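Local coordinates for protein pyruvate kinase 1 (Trypanosoma brucei brucei, PDB 4KCU) that probably catalyses the last step of glycolysis, transferring the phosphoryl group of phosphoenolpyruvate to ADP to yield pyruvate and ATP, at residues 25-30 / 48-53; 258-263 / 292-297; 299-304 / 331-336. All coordinates share one frame; numbering follows the deposited sequence.

Contact 1 (25-30 / 48-53); sequences VCTIGP and VARMNF. With K (potassium ion), chain D; MLT (D-malate), chain E.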
# COMPACT_ATOMS: atom_id res chain seq x y z
N VAL A 25 33.58 -8.69 -9.30
CA VAL A 25 34.92 -8.65 -8.77
C VAL A 25 35.56 -10.03 -8.99
O VAL A 25 34.97 -11.06 -8.60
CB VAL A 25 34.91 -8.33 -7.24
CG1 VAL A 25 36.32 -8.29 -6.67
CG2 VAL A 25 34.19 -7.03 -6.96
N CYS A 26 36.76 -10.05 -9.56
CA CYS A 26 37.48 -11.31 -9.81
C CYS A 26 38.79 -11.36 -9.05
O CYS A 26 39.57 -10.42 -9.10
CB CYS A 26 37.79 -11.47 -11.30
SG CYS A 26 36.31 -11.46 -12.33
N THR A 27 39.07 -12.48 -8.42
CA THR A 27 40.35 -12.68 -7.76
C THR A 27 41.37 -13.16 -8.78
O THR A 27 41.10 -14.10 -9.54
CB THR A 27 40.23 -13.69 -6.62
OG1 THR A 27 39.20 -13.26 -5.72
CG2 THR A 27 41.58 -13.84 -5.86
N ILE A 28 42.52 -12.50 -8.81
CA ILE A 28 43.61 -12.88 -9.72
C ILE A 28 44.53 -13.92 -9.09
O ILE A 28 44.83 -13.84 -7.90
CB ILE A 28 44.42 -11.66 -10.17
CG1 ILE A 28 43.47 -10.51 -10.55
CG2 ILE A 28 45.26 -12.03 -11.39
CD1 ILE A 28 42.44 -10.91 -11.60
N GLY A 29 44.88 -14.94 -9.86
CA GLY A 29 45.93 -15.90 -9.49
C GLY A 29 46.62 -16.48 -10.73
O GLY A 29 46.64 -15.84 -11.78
N PRO A 30 47.13 -17.70 -10.63
CA PRO A 30 47.83 -18.41 -11.74
C PRO A 30 47.02 -18.48 -13.05
O PRO A 30 47.53 -18.11 -14.11
CB PRO A 30 48.05 -19.81 -11.17
CG PRO A 30 48.15 -19.59 -9.69
CD PRO A 30 47.21 -18.45 -9.36
N VAL A 48 36.57 -5.23 -11.28
CA VAL A 48 37.56 -5.03 -10.21
C VAL A 48 38.41 -6.27 -10.05
O VAL A 48 37.90 -7.39 -10.03
CB VAL A 48 36.90 -4.70 -8.87
CG1 VAL A 48 37.95 -4.60 -7.75
CG2 VAL A 48 36.06 -3.44 -8.98
N ALA A 49 39.72 -6.07 -10.00
CA ALA A 49 40.65 -7.14 -9.82
C ALA A 49 41.02 -7.18 -8.36
O ALA A 49 41.46 -6.17 -7.78
CB ALA A 49 41.88 -6.89 -10.67
N ARG A 50 40.82 -8.34 -7.73
CA ARG A 50 41.16 -8.51 -6.31
C ARG A 50 42.50 -9.21 -6.12
O ARG A 50 42.71 -10.34 -6.60
CB ARG A 50 40.06 -9.26 -5.58
CG ARG A 50 40.44 -9.80 -4.22
CD ARG A 50 39.31 -10.66 -3.70
NE ARG A 50 39.61 -11.19 -2.38
CZ ARG A 50 39.75 -12.48 -2.12
NH1 ARG A 50 39.63 -13.38 -3.10
NH2 ARG A 50 40.02 -12.87 -0.87
N MET A 51 43.39 -8.56 -5.40
CA MET A 51 44.63 -9.18 -5.00
C MET A 51 44.48 -9.78 -3.61
O MET A 51 44.25 -9.06 -2.64
CB MET A 51 45.76 -8.16 -5.00
CG MET A 51 46.09 -7.63 -6.38
SD MET A 51 47.30 -6.30 -6.32
CE MET A 51 46.55 -5.15 -5.15
N ASN A 52 44.69 -11.07 -3.51
CA ASN A 52 44.53 -11.74 -2.23
C ASN A 52 45.85 -11.86 -1.49
O ASN A 52 46.62 -12.76 -1.76
CB ASN A 52 43.92 -13.12 -2.42
CG ASN A 52 43.71 -13.84 -1.11
OD1 ASN A 52 43.73 -13.21 -0.03
ND2 ASN A 52 43.52 -15.15 -1.17
N PHE A 53 46.08 -10.98 -0.52
CA PHE A 53 47.40 -10.92 0.14
C PHE A 53 47.58 -11.96 1.24
O PHE A 53 48.55 -11.93 2.01
CB PHE A 53 47.68 -9.52 0.68
CG PHE A 53 48.28 -8.59 -0.32
CD1 PHE A 53 47.66 -8.39 -1.55
CD2 PHE A 53 49.44 -7.90 -0.03
CE1 PHE A 53 48.19 -7.48 -2.47
CE2 PHE A 53 49.99 -7.02 -0.94
CZ PHE A 53 49.36 -6.81 -2.16
K K D . 42.63 -12.41 2.34
C1 MLT E . 35.69 -15.19 2.81
O1 MLT E . 35.94 -15.75 3.92
O2 MLT E . 34.62 -15.28 2.17
C2 MLT E . 36.91 -14.55 2.09
O3 MLT E . 37.40 -13.41 2.74
C3 MLT E . 36.70 -14.30 0.59
C4 MLT E . 37.33 -15.53 -0.09
O4 MLT E . 37.62 -16.51 0.65
O5 MLT E . 37.53 -15.47 -1.32
O HOH W 1 45.63 -12.38 -5.89
O HOH W 2 42.09 -13.42 4.91
O HOH W 3 40.35 -14.43 1.79
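Val48 lies beside Val25, their side chains pointing the same way, with Val25 CG2 4.1 Å from Val48 CB. The carbonyl of Val48 takes the N-H of Cys26 almost head-on (C=O...N angle 172°), Cys26 N to Val48 O being 2.9 Å. Ala49 turns to the other face of the sheet, where its CB meets Ile28 CG1 at 4.0 Å; Ile28 in turn packs on Leu38 and Leu41 of helix 35-44. Arg50 N gives its hydrogen to Cys26 O at 2.8 Å, and Ile28 N bonds to Arg50 O at 3.1 Å. With CG anti to the backbone N (chi1 165°) and the chain extended to NE, the Arg50 guanidinium is carried alongside Thr27, where Arg50 NH1 donates to Thr27 OG1 at 2.7 Å, the hydroxyl lying 2° out of the guanidinium plane. Thr27 OG1 is also hydrogen-bonded to Leu330 O of the eighth strand. Asp84 forms a salt bridge with Arg50 NE, so bonds at two positions fix the rotation of the group. Asn52 N reaches Ile28 O through one water, and Asn52 OD1 binds the potassium ion at 2.7 Å, with Ser54, Asp84 and Thr85 as further ligands. Parallel neighbours joined through helix 35-44 form a beta-alpha-beta crossover, the first of the TIM barrel, whose C-terminal strand ends carry the pyruvate kinase active site.

Contact 2 (258-263 / 292-297); sequences GIMVAR and PVICAT. With MLT (D-malate), chain E.
The guanidinium of Arg263, just past the sixth strand of the TIM barrel, has Cys295 SG of the seventh strand over one face, 3.8 Å above the plane and offset toward the rim, while Thr297 O sits at its edge. Arg263 NH2 donates to Thr297 O at 3.0 Å, nearly within the guanidinium plane. Arg263 NE bonds to Ala296 O from above the carbonyl plane, 43° out of it, a more bent contact than its neighbour. The chain turns at chi3 (-42°), which turns the group toward these two successive carbonyls. The strongest polar partner of the group is Asp316, in a salt bridge with NH2; Gln279 bonds to NH1. The backbone Arg263 O reaches Arg311 of the second subunit.

The sixth strand runs parallel to the seventh at 14° between the short axes. The register is set by alternating bonds: Ile294 N to Ile259 O and Val261 N to Ile294 O are both 2.8 Å, flanked by Ile259 N to Pro292 O and a longer one from Ala296 N to Val261 O.

Side chains alternate between the two faces. Met260, Ile294 and Ala296 share one, where Met260 SD rests 3.8 Å from Ala296 CB and Met329 of strand 327-330 adjoins all three. On the other, Val261 and Val293 lie side by side with their CG2 methyls 4.1 Å apart, and Ile282 of helix 275-289 touches Ile259 and Val261.

The C1 carboxylate of D-malate lies at the C-terminal ends of both strands, with the backbone N atoms of Gly264 and Asp265 also donating to the ligand. From the seventh strand's side, Thr297 OG1 donates to malate O2 at 2.6 Å.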
# COMPACT_ATOMS: atom_id res chain seq x y z
N GLY A 258 32.21 0.74 2.42
CA GLY A 258 31.36 -0.33 1.90
C GLY A 258 31.62 -1.62 2.67
O GLY A 258 32.39 -1.64 3.61
N ILE A 259 30.99 -2.70 2.24
CA ILE A 259 31.01 -3.93 3.00
C ILE A 259 31.12 -5.12 2.02
O ILE A 259 30.49 -5.13 0.93
CB ILE A 259 29.69 -4.10 3.79
CG1 ILE A 259 29.56 -3.04 4.89
CG2 ILE A 259 29.57 -5.51 4.36
CD1 ILE A 259 30.65 -3.10 5.98
N MET A 260 31.83 -6.15 2.46
CA MET A 260 31.77 -7.44 1.79
C MET A 260 31.16 -8.47 2.73
O MET A 260 31.60 -8.60 3.86
CB MET A 260 33.16 -7.90 1.39
CG MET A 260 33.14 -9.19 0.59
SD MET A 260 34.72 -10.02 0.53
CE MET A 260 35.67 -8.86 -0.47
N VAL A 261 30.13 -9.17 2.27
CA VAL A 261 29.63 -10.31 3.03
C VAL A 261 30.51 -11.48 2.68
O VAL A 261 30.42 -12.02 1.57
CB VAL A 261 28.18 -10.65 2.64
CG1 VAL A 261 27.61 -11.75 3.55
CG2 VAL A 261 27.34 -9.40 2.72
N ALA A 262 31.49 -11.74 3.55
CA ALA A 262 32.56 -12.70 3.27
C ALA A 262 32.09 -14.09 3.68
O ALA A 262 32.41 -14.57 4.79
CB ALA A 262 33.82 -12.33 4.07
N ARG A 263 31.29 -14.71 2.81
CA ARG A 263 30.52 -15.85 3.22
C ARG A 263 31.39 -17.06 3.58
O ARG A 263 30.99 -17.87 4.41
CB ARG A 263 29.46 -16.20 2.20
CG ARG A 263 28.40 -15.10 2.05
CD ARG A 263 27.29 -15.48 1.08
NE ARG A 263 27.82 -16.14 -0.10
CZ ARG A 263 27.07 -16.66 -1.05
NH1 ARG A 263 25.77 -16.54 -0.98
NH2 ARG A 263 27.62 -17.30 -2.08
N PRO A 292 28.24 0.73 -1.04
CA PRO A 292 28.40 -0.47 -1.86
C PRO A 292 28.53 -1.74 -0.99
O PRO A 292 29.15 -1.71 0.11
CB PRO A 292 29.70 -0.22 -2.65
CG PRO A 292 30.25 1.10 -2.15
CD PRO A 292 29.15 1.83 -1.43
N VAL A 293 27.97 -2.84 -1.47
CA VAL A 293 28.10 -4.10 -0.79
C VAL A 293 28.36 -5.23 -1.78
O VAL A 293 27.77 -5.28 -2.89
CB VAL A 293 26.86 -4.41 0.09
CG1 VAL A 293 25.60 -4.44 -0.77
CG2 VAL A 293 27.06 -5.72 0.86
N ILE A 294 29.34 -6.06 -1.45
CA ILE A 294 29.77 -7.15 -2.31
C ILE A 294 29.39 -8.46 -1.66
O ILE A 294 29.70 -8.70 -0.48
CB ILE A 294 31.28 -7.16 -2.47
CG1 ILE A 294 31.75 -5.80 -2.96
CG2 ILE A 294 31.72 -8.23 -3.43
CD1 ILE A 294 33.24 -5.61 -2.77
N CYS A 295 28.70 -9.31 -2.43
CA CYS A 295 28.44 -10.65 -2.00
C CYS A 295 29.52 -11.61 -2.52
O CYS A 295 29.85 -11.60 -3.70
CB CYS A 295 27.08 -11.09 -2.47
SG CYS A 295 26.69 -12.69 -1.78
N ALA A 296 30.14 -12.36 -1.62
CA ALA A 296 31.34 -13.11 -1.99
C ALA A 296 31.23 -14.60 -1.65
O ALA A 296 30.60 -14.97 -0.66
CB ALA A 296 32.58 -12.50 -1.34
N THR A 297 31.87 -15.44 -2.48
CA THR A 297 32.47 -16.72 -2.07
C THR A 297 31.62 -17.93 -2.38
O THR A 297 30.49 -18.04 -1.91
CB THR A 297 32.88 -16.78 -0.57
OG1 THR A 297 33.94 -15.84 -0.31
CG2 THR A 297 33.36 -18.21 -0.22
C1 MLT E . 35.69 -15.19 2.81
O1 MLT E . 35.94 -15.75 3.92
O2 MLT E . 34.62 -15.28 2.17
C2 MLT E . 36.91 -14.55 2.09
O3 MLT E . 37.40 -13.41 2.74
C3 MLT E . 36.70 -14.30 0.59
C4 MLT E . 37.33 -15.53 -0.09
O4 MLT E . 37.62 -16.51 0.65
O5 MLT E . 37.53 -15.47 -1.32

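Contact 3 (299-304 / 331-336); sequences MLESMT and SGETAK. With MLT (D-malate), chain E.
Glu333 forms the one direct hydrogen bond between the segments: Leu300 N donates to Glu333 OE2 at 3.0 Å, meeting the anti lone pair. Its chain bends at chi2 (98°), bringing the carboxylate across to the backbone of 299-304. Within its own segment, Ser331 N bonds to Glu333 OE1 at 2.8 Å on the syn side, 33° out of the carboxylate plane, so both oxygens fix the rotation of the group.

One water joins Met299 N to Glu333 OE2, and another links the carbonyls of Met303 and Glu333. The carboxylate planes of Glu301 and Glu333 are 78° apart, with Glu301 OE2 4.2 Å from Glu333 OE2; a third water, donating to Glu301 OE2 and Glu333 OE1, lies between the like charges.

Van der Waals contact comes from Thr304, whose OG1 lies 3.8 Å from Glu333 CA while bonding to Glu301 O.

Ser331 holds the N-cap position of helix 332-335 without a side-chain capping bond; its OG instead donates to malate O5 at a very short distance. The arrangement joins the loop after the seventh strand of the TIM barrel to the short helix 332-335 that follows the eighth, beside the ligand site.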
# COMPACT_ATOMS: atom_id res chain seq x y z
N MET A 299 30.16 -18.65 -5.04
CA MET A 299 28.99 -18.35 -5.87
C MET A 299 28.85 -19.23 -7.09
O MET A 299 27.74 -19.60 -7.45
CB MET A 299 28.96 -16.88 -6.27
CG MET A 299 29.06 -15.95 -5.05
SD MET A 299 28.30 -14.35 -5.34
CE MET A 299 26.60 -14.68 -4.87
N LEU A 300 29.98 -19.51 -7.76
CA LEU A 300 29.98 -20.39 -8.95
C LEU A 300 31.05 -21.50 -8.79
O LEU A 300 31.74 -21.88 -9.77
CB LEU A 300 30.19 -19.57 -10.23
CG LEU A 300 29.09 -18.56 -10.57
CD1 LEU A 300 29.46 -17.71 -11.78
CD2 LEU A 300 27.74 -19.24 -10.83
N GLU A 301 31.09 -22.07 -7.59
CA GLU A 301 32.23 -22.83 -7.11
C GLU A 301 32.55 -24.00 -8.02
O GLU A 301 33.71 -24.23 -8.37
CB GLU A 301 31.95 -23.36 -5.72
CG GLU A 301 33.12 -24.15 -5.12
CD GLU A 301 34.26 -23.26 -4.61
OE1 GLU A 301 35.14 -23.77 -3.89
OE2 GLU A 301 34.25 -22.04 -4.90
N SER A 302 31.54 -24.80 -8.34
CA SER A 302 31.75 -25.98 -9.19
C SER A 302 32.39 -25.60 -10.54
O SER A 302 32.99 -26.44 -11.19
CB SER A 302 30.43 -26.73 -9.42
OG SER A 302 29.68 -26.13 -10.45
N MET A 303 32.26 -24.34 -10.95
CA MET A 303 32.82 -23.94 -12.25
C MET A 303 34.33 -23.76 -12.16
O MET A 303 34.98 -23.43 -13.16
CB MET A 303 32.17 -22.66 -12.78
CG MET A 303 30.88 -22.92 -13.53
SD MET A 303 30.38 -21.58 -14.62
CE MET A 303 31.43 -21.86 -16.06
N THR A 304 34.88 -23.95 -10.96
CA THR A 304 36.33 -24.07 -10.80
C THR A 304 36.88 -25.22 -11.65
O THR A 304 37.97 -25.12 -12.17
CB THR A 304 36.73 -24.28 -9.33
OG1 THR A 304 36.21 -23.21 -8.55
CG2 THR A 304 38.25 -24.34 -9.17
N SER A 331 36.27 -16.08 -6.53
CA SER A 331 37.53 -16.30 -5.83
C SER A 331 38.35 -17.34 -6.56
O SER A 331 38.92 -17.05 -7.61
CB SER A 331 37.28 -16.71 -4.39
OG SER A 331 36.77 -15.58 -3.69
N GLY A 332 38.37 -18.56 -6.03
CA GLY A 332 39.03 -19.66 -6.71
C GLY A 332 38.56 -19.82 -8.16
O GLY A 332 39.34 -20.25 -9.02
N GLU A 333 37.31 -19.46 -8.43
CA GLU A 333 36.76 -19.67 -9.76
C GLU A 333 37.65 -19.03 -10.84
O GLU A 333 37.80 -19.58 -11.95
CB GLU A 333 35.32 -19.12 -9.86
CG GLU A 333 34.28 -19.79 -8.96
CD GLU A 333 34.03 -19.00 -7.67
OE1 GLU A 333 35.01 -18.48 -7.11
OE2 GLU A 333 32.86 -18.89 -7.23
N THR A 334 38.22 -17.85 -10.53
CA THR A 334 39.07 -17.15 -11.50
C THR A 334 40.57 -17.15 -11.11
O THR A 334 41.45 -17.01 -11.97
CB THR A 334 38.62 -15.70 -11.74
OG1 THR A 334 38.58 -14.99 -10.49
CG2 THR A 334 37.23 -15.66 -12.42
N ALA A 335 40.86 -17.27 -9.83
CA ALA A 335 42.24 -17.28 -9.39
C ALA A 335 42.91 -18.54 -9.92
O ALA A 335 44.00 -18.48 -10.46
CB ALA A 335 42.34 -17.20 -7.87
N LYS A 336 42.20 -19.67 -9.88
CA LYS A 336 42.84 -20.95 -10.15
C LYS A 336 41.98 -21.97 -10.93
O LYS A 336 42.36 -23.11 -11.05
CB LYS A 336 43.38 -21.55 -8.85
CG LYS A 336 42.37 -22.42 -8.13
CD LYS A 336 42.61 -22.44 -6.62
CE LYS A 336 41.87 -23.61 -5.96
NZ LYS A 336 40.39 -23.41 -5.81
C1 MLT E . 35.69 -15.19 2.81
O1 MLT E . 35.94 -15.75 3.92
O2 MLT E . 34.62 -15.28 2.17
C2 MLT E . 36.91 -14.55 2.09
O3 MLT E . 37.40 -13.41 2.74
C3 MLT E . 36.70 -14.30 0.59
C4 MLT E . 37.33 -15.53 -0.09
O4 MLT E . 37.62 -16.51 0.65
O5 MLT E . 37.53 -15.47 -1.32
O HOH W 4 32.39 -16.80 -5.48
O HOH W 5 34.92 -19.09 -4.36
O HOH W 6 37.15 -21.83 -13.70

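Overall arrangement
All three contacts belong to one TIM barrel and meet around D-malate, which each of them touches. Contact 1 pairs the first and second strands, contact 2 the sixth and seventh, and contact 3 the loop after the seventh and the short helix after the eighth. The centres of contacts 1 and 2 lie about 14 Å apart, with nearest atoms about 4 Å apart and no touch, whereas contact 3 meets both: Thr27 O and Thr334 OG1 stand 2.8 Å apart, a probable hydrogen bond, and Arg263 NH2 packs at 3.6 Å on Met299 CG. Potassium lies at contact 1, while magnesium is about 6 Å from the side chains of both Arg50 and Thr297.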